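Local coordinates for putative uncharacterized protein (Staphylococcus aureus subsp. aureus Mu50, PDB 3FYM) that is of unknown function but probably binds DNA through its N-terminal helix-turn-helix domain and is thought to be a membrane protein, at residues T20-R25 with S59-E64; G52-Y57 with Q67-H72. All coordinates share one frame; numbering follows the deposited sequence. Where two conformers were deposited one is given.

Interaction 1 (T20-R25 with S59-E64); sequences TELEQR and SVVNIE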
ATOM      1  N   THR A  20       5.339  -2.363  12.817  1.00 15.33           N
ATOM      2  CA  THR A  20       5.241  -1.274  13.784  1.00 17.24           C
ATOM      3  C   THR A  20       5.901   0.010  13.349  1.00 17.32           C
ATOM      4  O   THR A  20       5.423   1.126  13.423  1.00 18.20           O
ATOM      5  CB  THR A  20       5.840  -1.741  15.155  1.00 20.48           C
ATOM      6  OG1 THR A  20       5.181  -2.913  15.588  1.00 27.74           O
ATOM      7  CG2 THR A  20       5.702  -0.647  16.194  1.00 25.34           C
ATOM      8  N   GLU A  21       7.080  -0.014  12.853  1.00 17.63           N
ATOM      9  CA  GLU A  21       7.892   0.992  12.265  1.00 17.76           C
ATOM     10  C   GLU A  21       7.154   1.604  11.058  1.00 15.96           C
ATOM     11  O   GLU A  21       7.079   2.813  10.955  1.00 17.99           O
ATOM     12  CB  GLU A  21       9.288   0.485  11.855  1.00 19.12           C
ATOM     13  N   LEU A  22       6.612   0.753  10.185  1.00 14.29           N
ATOM     14  CA  LEU A  22       5.921   1.311   9.024  1.00 14.20           C
ATOM     15  C   LEU A  22       4.679   2.070   9.420  1.00 13.86           C
ATOM     16  O   LEU A  22       4.375   3.104   8.819  1.00 14.45           O
ATOM     17  CB  LEU A  22       5.635   0.154   8.038  1.00 13.14           C
ATOM     18  CG  LEU A  22       5.029   0.625   6.702  1.00 12.80           C
ATOM     19  CD1 LEU A  22       5.985   1.544   5.923  1.00 13.82           C
ATOM     20  CD2 LEU A  22       4.697  -0.580   5.860  1.00 12.99           C
ATOM     21  N   GLU A  23       3.967   1.595  10.434  1.00 13.27           N
ATOM     22  CA  GLU A  23       2.811   2.377  10.929  1.00 13.58           C
ATOM     23  C   GLU A  23       3.254   3.718  11.460  1.00 15.92           C
ATOM     24  O   GLU A  23       2.602   4.745  11.197  1.00 17.46           O
ATOM     25  CB  GLU A  23       2.115   1.572  12.034  1.00 13.69           C
ATOM     26  CG  GLU A  23       0.981   2.254  12.796  1.00 17.32           C
ATOM     27  CD  GLU A  23       0.412   1.280  13.803  1.00 20.03           C
ATOM     28  OE1 GLU A  23      -0.489   0.562  13.626  1.00 22.91           O
ATOM     29  OE2 GLU A  23       0.967   1.069  14.956  1.00 23.02           O
ATOM     30  N   GLN A  24       4.353   3.749  12.183  1.00 16.88           N
ATOM     31  CA  GLN A  24       4.901   4.993  12.664  1.00 18.58           C
ATOM     32  C   GLN A  24       5.235   5.929  11.523  1.00 19.78           C
ATOM     33  O   GLN A  24       4.971   7.141  11.665  1.00 21.05           O
ATOM     34  CB  GLN A  24       6.172   4.736  13.481  1.00 21.21           C
ATOM     35  CG  GLN A  24       5.829   4.172  14.874  1.00 23.11           C
ATOM     36  CD  GLN A  24       7.122   3.732  15.569  1.00 25.98           C
ATOM     37  OE1 GLN A  24       8.201   3.749  15.012  1.00 31.29           O
ATOM     38  NE2 GLN A  24       6.950   3.280  16.797  1.00 31.05           N
ATOM     39  N   ARG A  25       5.882   5.450  10.493  1.00 18.36           N
ATOM     40  CA  ARG A  25       6.377   6.293   9.386  1.00 20.80           C
ATOM     41  C   ARG A  25       5.248   6.731   8.460  1.00 19.10           C
ATOM     42  O   ARG A  25       5.365   7.806   7.848  1.00 22.93           O
ATOM     43  CB  ARG A  25       7.456   5.571   8.590  1.00 22.24           C
ATOM     44  CG  ARG A  25       8.806   5.418   9.245  1.00 28.76           C
ATOM     45  CD  ARG A  25       9.837   6.429   8.812  1.00 37.73           C
ATOM     46  NE  ARG A  25       9.642   7.444   7.818  1.00 42.59           N
ATOM     47  CZ  ARG A  25      10.203   7.703   6.645  1.00 45.65           C
ATOM     48  NH1 ARG A  25       9.869   8.744   5.851  1.00 53.75           N
ATOM     49  NH2 ARG A  25      11.174   6.903   6.172  1.00 55.31           N
ATOM     50  N   SER A  59       6.368   5.518  -0.706  1.00 11.17           N
ATOM     51  CA  SER A  59       7.292   6.628  -0.482  0.50 12.85           C
ATOM     52  C   SER A  59       8.163   6.370   0.721  1.00 12.67           C
ATOM     53  O   SER A  59       9.379   6.623   0.684  1.00 14.84           O
ATOM     54  CB  SER A  59       6.491   7.935  -0.370  0.50 15.02           C
ATOM     55  OG  SER A  59       5.845   8.024   0.875  0.50 22.20           O
ATOM     56  N   VAL A  60       7.634   5.811   1.825  1.00 11.79           N
ATOM     57  CA  VAL A  60       8.444   5.518   2.987  1.00 12.51           C
ATOM     58  C   VAL A  60       9.538   4.499   2.703  1.00 11.77           C
ATOM     59  O   VAL A  60      10.645   4.595   3.278  1.00 14.83           O
ATOM     60  CB  VAL A  60       7.530   5.044   4.162  1.00 13.90           C
ATOM     61  CG1 VAL A  60       8.348   4.401   5.267  1.00 15.28           C
ATOM     62  CG2 VAL A  60       6.759   6.243   4.669  1.00 14.89           C
ATOM     63  N   VAL A  61       9.282   3.538   1.849  1.00 11.18           N
ATOM     64  CA  VAL A  61      10.212   2.492   1.556  1.00 11.28           C
ATOM     65  C   VAL A  61      10.994   2.731   0.245  1.00 11.30           C
ATOM     66  O   VAL A  61      11.651   1.838  -0.281  1.00 12.68           O
ATOM     67  CB  VAL A  61       9.591   1.091   1.576  1.00 11.07           C
ATOM     68  CG1 VAL A  61       9.021   0.825   2.961  1.00 12.32           C
ATOM     69  CG2 VAL A  61       8.545   0.877   0.499  1.00 11.58           C
ATOM     70  N   ASN A  62      10.943   3.938  -0.310  0.50 11.31           N
ATOM     71  CA  ASN A  62      11.689   4.376  -1.502  0.50 12.29           C
ATOM     72  C   ASN A  62      11.460   3.436  -2.693  0.50 10.71           C
ATOM     73  O   ASN A  62      12.302   2.939  -3.463  0.50  9.87           O
ATOM     74  CB  ASN A  62      13.175   4.656  -1.184  0.50 14.48           C
ATOM     75  CG  ASN A  62      13.405   5.903  -0.334  0.50 15.89           C
ATOM     76  OD1 ASN A  62      13.403   7.087  -0.816  0.50 16.66           O
ATOM     77  ND2 ASN A  62      13.669   5.645   0.937  0.50 16.03           N
ATOM     78  N   ILE A  63      10.140   3.302  -2.893  1.00 10.61           N
ATOM     79  CA  ILE A  63       9.628   2.840  -4.147  1.00  9.88           C
ATOM     80  C   ILE A  63       8.897   4.002  -4.814  1.00  9.56           C
ATOM     81  O   ILE A  63       8.008   4.593  -4.204  1.00 10.46           O
ATOM     82  CB  ILE A  63       8.696   1.621  -3.987  1.00 10.40           C
ATOM     83  CG1 ILE A  63       9.463   0.392  -3.478  1.00 12.25           C
ATOM     84  CG2 ILE A  63       7.988   1.287  -5.294  1.00 11.36           C
ATOM     85  CD1 ILE A  63       8.556  -0.769  -3.117  1.00 14.19           C
ATOM     86  N   GLU A  64       9.251   4.330  -6.065  1.00  8.69           N
ATOM     87  CA  GLU A  64       8.588   5.407  -6.785  1.00  8.52           C
ATOM     88  C   GLU A  64       7.097   5.029  -6.942  1.00  7.87           C
ATOM     89  O   GLU A  64       6.796   4.013  -7.577  1.00  8.15           O
ATOM     90  CB  GLU A  64       9.270   5.674  -8.111  1.00  9.11           C
ATOM     91  CG  GLU A  64       8.899   7.028  -8.716  1.00 12.13           C
ATOM     92  CD  GLU A  64       7.462   7.113  -9.280  1.00 12.41           C
ATOM     93  OE1 GLU A  64       6.602   7.892  -8.820  1.00 15.08           O
ATOM     94  OE2 GLU A  64       7.098   6.278 -10.065  1.00 13.99           O
TER
HETATM   95  O   HOH W   1      11.710   7.215   3.753  1.00 47.68           O

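Interaction 2 (G52-Y57 with Q67-H72); sequences GFIRKY and QLIQAH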
ATOM      1  N   GLY A  52      -3.930   5.963  -2.216  1.00  8.70           N
ATOM      2  CA  GLY A  52      -3.209   6.828  -1.320  1.00  9.36           C
ATOM      3  C   GLY A  52      -2.424   6.066  -0.255  1.00  8.69           C
ATOM      4  O   GLY A  52      -1.315   6.507   0.110  1.00  9.66           O
ATOM      5  N   PHE A  53      -2.957   4.981   0.238  1.00  8.60           N
ATOM      6  CA  PHE A  53      -2.211   4.143   1.190  1.00  8.72           C
ATOM      7  C   PHE A  53      -0.982   3.532   0.526  1.00  8.53           C
ATOM      8  O   PHE A  53       0.115   3.509   1.113  1.00  9.30           O
ATOM      9  CB  PHE A  53      -3.071   3.060   1.779  1.00  9.40           C
ATOM     10  CG  PHE A  53      -4.154   3.475   2.708  1.00  9.91           C
ATOM     11  CD1 PHE A  53      -5.218   2.648   2.970  1.00 14.38           C
ATOM     12  CD2 PHE A  53      -4.133   4.664   3.373  1.00 15.37           C
ATOM     13  CE1 PHE A  53      -6.171   2.934   3.919  1.00 15.13           C
ATOM     14  CE2 PHE A  53      -5.106   4.958   4.337  1.00 16.37           C
ATOM     15  CZ  PHE A  53      -6.126   4.100   4.587  1.00 13.84           C
ATOM     16  N   ILE A  54      -1.164   2.966  -0.669  1.00  8.24           N
ATOM     17  CA  ILE A  54      -0.021   2.407  -1.413  1.00  8.21           C
ATOM     18  C   ILE A  54       1.034   3.471  -1.623  1.00  8.30           C
ATOM     19  O   ILE A  54       2.226   3.202  -1.490  1.00  8.84           O
ATOM     20  CB  ILE A  54      -0.517   1.803  -2.738  1.00  8.12           C
ATOM     21  CG1 ILE A  54      -1.291   0.498  -2.497  1.00  8.94           C
ATOM     22  CG2 ILE A  54       0.636   1.548  -3.706  1.00  9.35           C
ATOM     23  CD1 ILE A  54      -2.099   0.044  -3.683  1.00  9.74           C
ATOM     24  N   ARG A  55       0.622   4.665  -2.000  1.00  8.64           N
ATOM     25  CA  ARG A  55       1.544   5.768  -2.261  1.00  9.14           C
ATOM     26  C   ARG A  55       2.367   6.126  -1.026  1.00  9.33           C
ATOM     27  O   ARG A  55       3.587   6.323  -1.117  1.00 10.19           O
ATOM     28  CB  ARG A  55       0.756   6.976  -2.757  1.00 10.01           C
ATOM     29  CG  ARG A  55       1.524   8.194  -3.067  1.00 10.79           C
ATOM     30  CD  ARG A  55       0.636   9.311  -3.636  1.00 12.14           C
ATOM     31  NE  ARG A  55      -0.031   8.841  -4.880  1.00 11.35           N
ATOM     32  CZ  ARG A  55       0.588   8.784  -6.057  1.00 10.12           C
ATOM     33  NH1 ARG A  55      -0.054   8.309  -7.076  1.00 10.41           N
ATOM     34  NH2 ARG A  55       1.826   9.193  -6.190  1.00 10.55           N
ATOM     35  N   LYS A  56       1.713   6.213   0.125  1.00  9.31           N
ATOM     36  CA  LYS A  56       2.443   6.574   1.326  0.50 10.42           C
ATOM     37  C   LYS A  56       3.409   5.468   1.722  1.00  9.69           C
ATOM     38  O   LYS A  56       4.546   5.731   2.113  1.00 11.12           O
ATOM     39  CB  LYS A  56       1.442   6.890   2.436  0.50 11.81           C
ATOM     40  CG  LYS A  56       2.130   7.396   3.685  0.50 13.24           C
ATOM     41  CD  LYS A  56       2.943   8.655   3.463  0.50 19.46           C
ATOM     42  CE  LYS A  56       3.548   9.199   4.742  0.50 24.37           C
ATOM     43  NZ  LYS A  56       4.104  10.562   4.489  0.50 30.64           N
ATOM     44  N   TYR A  57       2.957   4.209   1.659  1.00  9.27           N
ATOM     45  CA  TYR A  57       3.827   3.064   1.914  1.00  8.86           C
ATOM     46  C   TYR A  57       5.044   3.141   1.008  1.00  9.07           C
ATOM     47  O   TYR A  57       6.203   3.096   1.456  1.00  9.76           O
ATOM     48  CB  TYR A  57       2.989   1.808   1.808  1.00  8.50           C
ATOM     49  CG  TYR A  57       3.563   0.490   2.197  1.00  8.59           C
ATOM     50  CD1 TYR A  57       4.915   0.151   2.142  1.00  9.79           C
ATOM     51  CD2 TYR A  57       2.708  -0.526   2.607  1.00  8.81           C
ATOM     52  CE1 TYR A  57       5.396  -1.055   2.476  1.00 10.18           C
ATOM     53  CE2 TYR A  57       3.175  -1.791   2.955  1.00  9.41           C
ATOM     54  CZ  TYR A  57       4.510  -2.069   2.885  1.00  9.62           C
ATOM     55  OH  TYR A  57       5.051  -3.257   3.217  1.00 11.06           O
ATOM     56  N   GLN A  67       4.875   4.797 -10.773  1.00  9.95           N
ATOM     57  CA  GLN A  67       5.129   3.696 -11.710  1.00 12.03           C
ATOM     58  C   GLN A  67       4.804   2.360 -11.054  1.00 10.67           C
ATOM     59  O   GLN A  67       4.439   1.442 -11.750  1.00 10.41           O
ATOM     60  CB  GLN A  67       6.445   3.717 -12.425  1.00 11.02           C
ATOM     61  CG  GLN A  67       7.517   3.291 -11.492  1.00 14.32           C
ATOM     62  CD  GLN A  67       8.972   3.541 -11.951  1.00 12.24           C
ATOM     63  OE1 GLN A  67       9.213   4.214 -12.963  1.00 13.93           O
ATOM     64  NE2 GLN A  67       9.945   3.129 -11.192  1.00 11.66           N
ATOM     65  N   LEU A  68       4.878   2.220  -9.704  1.00  9.83           N
ATOM     66  CA  LEU A  68       4.377   1.005  -9.040  1.00  9.40           C
ATOM     67  C   LEU A  68       2.891   0.863  -9.285  1.00  8.93           C
ATOM     68  O   LEU A  68       2.412  -0.222  -9.648  1.00  9.64           O
ATOM     69  CB  LEU A  68       4.672   1.107  -7.543  1.00  9.62           C
ATOM     70  CG  LEU A  68       4.173  -0.086  -6.706  1.00  9.73           C
ATOM     71  CD1 LEU A  68       5.035  -1.326  -6.970  1.00 11.22           C
ATOM     72  CD2 LEU A  68       4.113   0.234  -5.208  1.00 11.48           C
ATOM     73  N   ILE A  69       2.144   1.932  -9.041  1.00  8.60           N
ATOM     74  CA  ILE A  69       0.690   1.918  -9.226  1.00  8.31           C
ATOM     75  C   ILE A  69       0.344   1.563 -10.672  1.00  8.43           C
ATOM     76  O   ILE A  69      -0.515   0.732 -10.934  1.00  9.51           O
ATOM     77  CB  ILE A  69       0.088   3.239  -8.724  1.00  8.34           C
ATOM     78  CG1 ILE A  69       0.249   3.354  -7.202  1.00  8.96           C
ATOM     79  CG2 ILE A  69      -1.359   3.400  -9.172  1.00  9.08           C
ATOM     80  CD1 ILE A  69       0.238   4.762  -6.688  1.00 10.26           C
ATOM     81  N   GLN A  70       1.047   2.198 -11.621  1.00  8.68           N
ATOM     82  CA  GLN A  70       0.819   1.924 -13.038  1.00  9.37           C
ATOM     83  C   GLN A  70       1.071   0.452 -13.388  1.00  9.87           C
ATOM     84  O   GLN A  70       0.344  -0.132 -14.149  1.00 11.43           O
ATOM     85  CB  GLN A  70       1.763   2.840 -13.841  1.00  9.77           C
ATOM     86  CG  GLN A  70       1.686   2.672 -15.309  1.00 11.53           C
ATOM     87  CD  GLN A  70       2.639   3.632 -15.993  1.00 11.33           C
ATOM     88  OE1 GLN A  70       2.326   4.573 -16.777  1.00 14.69           O
ATOM     89  NE2 GLN A  70       3.864   3.323 -15.736  1.00  9.89           N
ATOM     90  N   ALA A  71       2.111  -0.140 -12.812  1.00 10.59           N
ATOM     91  CA  ALA A  71       2.451  -1.534 -13.115  1.00 13.06           C
ATOM     92  C   ALA A  71       1.431  -2.510 -12.533  1.00 13.15           C
ATOM     93  O   ALA A  71       1.421  -3.679 -12.889  1.00 20.61           O
ATOM     94  CB  ALA A  71       3.837  -1.854 -12.556  1.00 17.12           C
ATOM     95  N   HIS A  72       0.648  -2.090 -11.577  1.00  9.45           N
ATOM     96  CA  HIS A  72      -0.286  -2.928 -10.884  1.00  9.04           C
ATOM     97  C   HIS A  72      -1.720  -2.392 -10.937  1.00  8.66           C
ATOM     98  O   HIS A  72      -2.552  -2.771 -10.107  1.00  9.91           O
ATOM     99  CB  HIS A  72       0.138  -3.105  -9.407  1.00  9.13           C
ATOM    100  CG  HIS A  72       1.447  -3.794  -9.233  1.00  9.01           C
ATOM    101  ND1 HIS A  72       1.561  -5.169  -9.240  1.00  9.97           N
ATOM    102  CD2 HIS A  72       2.691  -3.307  -9.115  1.00 10.74           C
ATOM    103  CE1 HIS A  72       2.845  -5.478  -9.096  1.00 10.55           C
ATOM    104  NE2 HIS A  72       3.547  -4.382  -9.022  1.00 11.06           N
TER

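Interaction 1 (T20-R25 with S59-E64)
Arg25 on helix 19-26 lies against Val60, near the C-terminal end of helix 50-60, and the path of its side chain gives a compact example of how one residue can join apolar packing to a polar edge. The contact starts at the root: CB of Arg25 sits 3.6 Å from CG1 of Val60, with CG2 of the same valine slightly farther off. The next atom, CG, stays 4.1 Å from Val60 CG1. The chain then bends at chi2 (-99°) and is almost eclipsed at chi3 (-3°), a fold that carries the guanidinium back over the valine instead of out along an extended arm. Val60 CG1 consequently lies over one face of the guanidinium, 3.8 Å from its plane and off centre. At the tip a water donates to Val60 O at 2.9 Å and probably accepts from Arg25 NH2, though that second distance is too short for its position to be trusted.

Helix 19-26 and helix 30-37 probably form the helix-turn-helix pair, as in related domains, and here the former meets the C-terminal end of helix 50-60. That end is closed by a Schellman motif: Asn62, with positive phi, is the C-prime residue, Asn62 N bonds to Ser59 O, and Ile63 N reaches back to Ala58 O.

On the buried side, Leu22 presents its CD1 methyl to Val60 CG1 at 3.8 Å. The same methyl reaches Val61 CG1 more loosely, at 4.3 Å. Val60 CG1, anti to its own backbone N (chi1 166°), is thus shared between Leu22 and the base of Arg25, while CG2 turns to Arg25 O. Leu22 packs further against Leu33 of helix 30-37 and Tyr57, and Val61 O accepts a bond from Arg11 of helix 4-14.

Interaction 2 (G52-Y57 with Q67-H72)
Ile54 of helix 50-60 faces Leu68 and Ile69 of helix 65-71, and the apolar part of the contact rests on a single methyl. CG2 of Ile54 is 4.0 Å from Leu68 CD2 and equally far from Ile69 CG1, so it bridges two successive residues of the opposing helix. The two meetings differ in direction: Ile54 and Leu68 run across each other at about a right angle, whereas Ile54 and Ile69 meet more aslant. Ile54 CG2 lies anti to the backbone N and meets helix 65-71, while the CG1 branch, beside that N, makes no contact within 4.2 Å of the other segment. Phe41, Ile36 and Ile76 also pack on Ile54, and Leu8 of helix 4-14 on Leu68, so this apolar layer runs on into the interior of the domain.

The helices here are steeply inclined and roughly opposed in direction: the axes of the short segments come within 10.6 Å and their N-to-C directions differ by 133°. Helix 65-71 is the fifth helix of this all-helical domain, returning after helix 50-60 through a short connection to lie against it, an order consistent with the five-helix fold of lambda repressor-like helix-turn-helix proteins.

A second kind of contact sets a cation beside an aliphatic tip. Arg55 is extended through chi1 and chi2 and turns at chi3 (-59°), which brings the guanidinium over Ile69. CD1 of Ile69 lies over one of its faces, 3.6 Å from Arg55 NH1 and 4.1 Å from Arg55 CZ, with the side chains crossing at about a right angle.

The polar bonds that hold this guanidinium reach beyond the two segments. NH1 makes a salt bridge with Glu51, one turn back on the same helix, while NH2 donates to Asn66 OD1 at the start of helix 65-71.

Overall arrangement
Both contacts use helix 50-60, but at different places: interaction 1 takes its C-terminal end to helix 19-26, interaction 2 its middle to helix 65-71. Their centres are about 12 Å apart, and they join where Ile63 packs on Leu68. Each places apolar residues toward the interior and lets an arginine lie over an aliphatic group at the margin, yet the arginines are served differently. In interaction 1 the guanidinium probably reaches a backbone carbonyl through a water; in interaction 2 it is bound directly by protein side chains. Interaction 1 is the more buried, with three of its four touching residues enclosed, although interaction 2, partly buried, lies nearer the centre of the chain (about 6 Å against 10 Å, centre to centre).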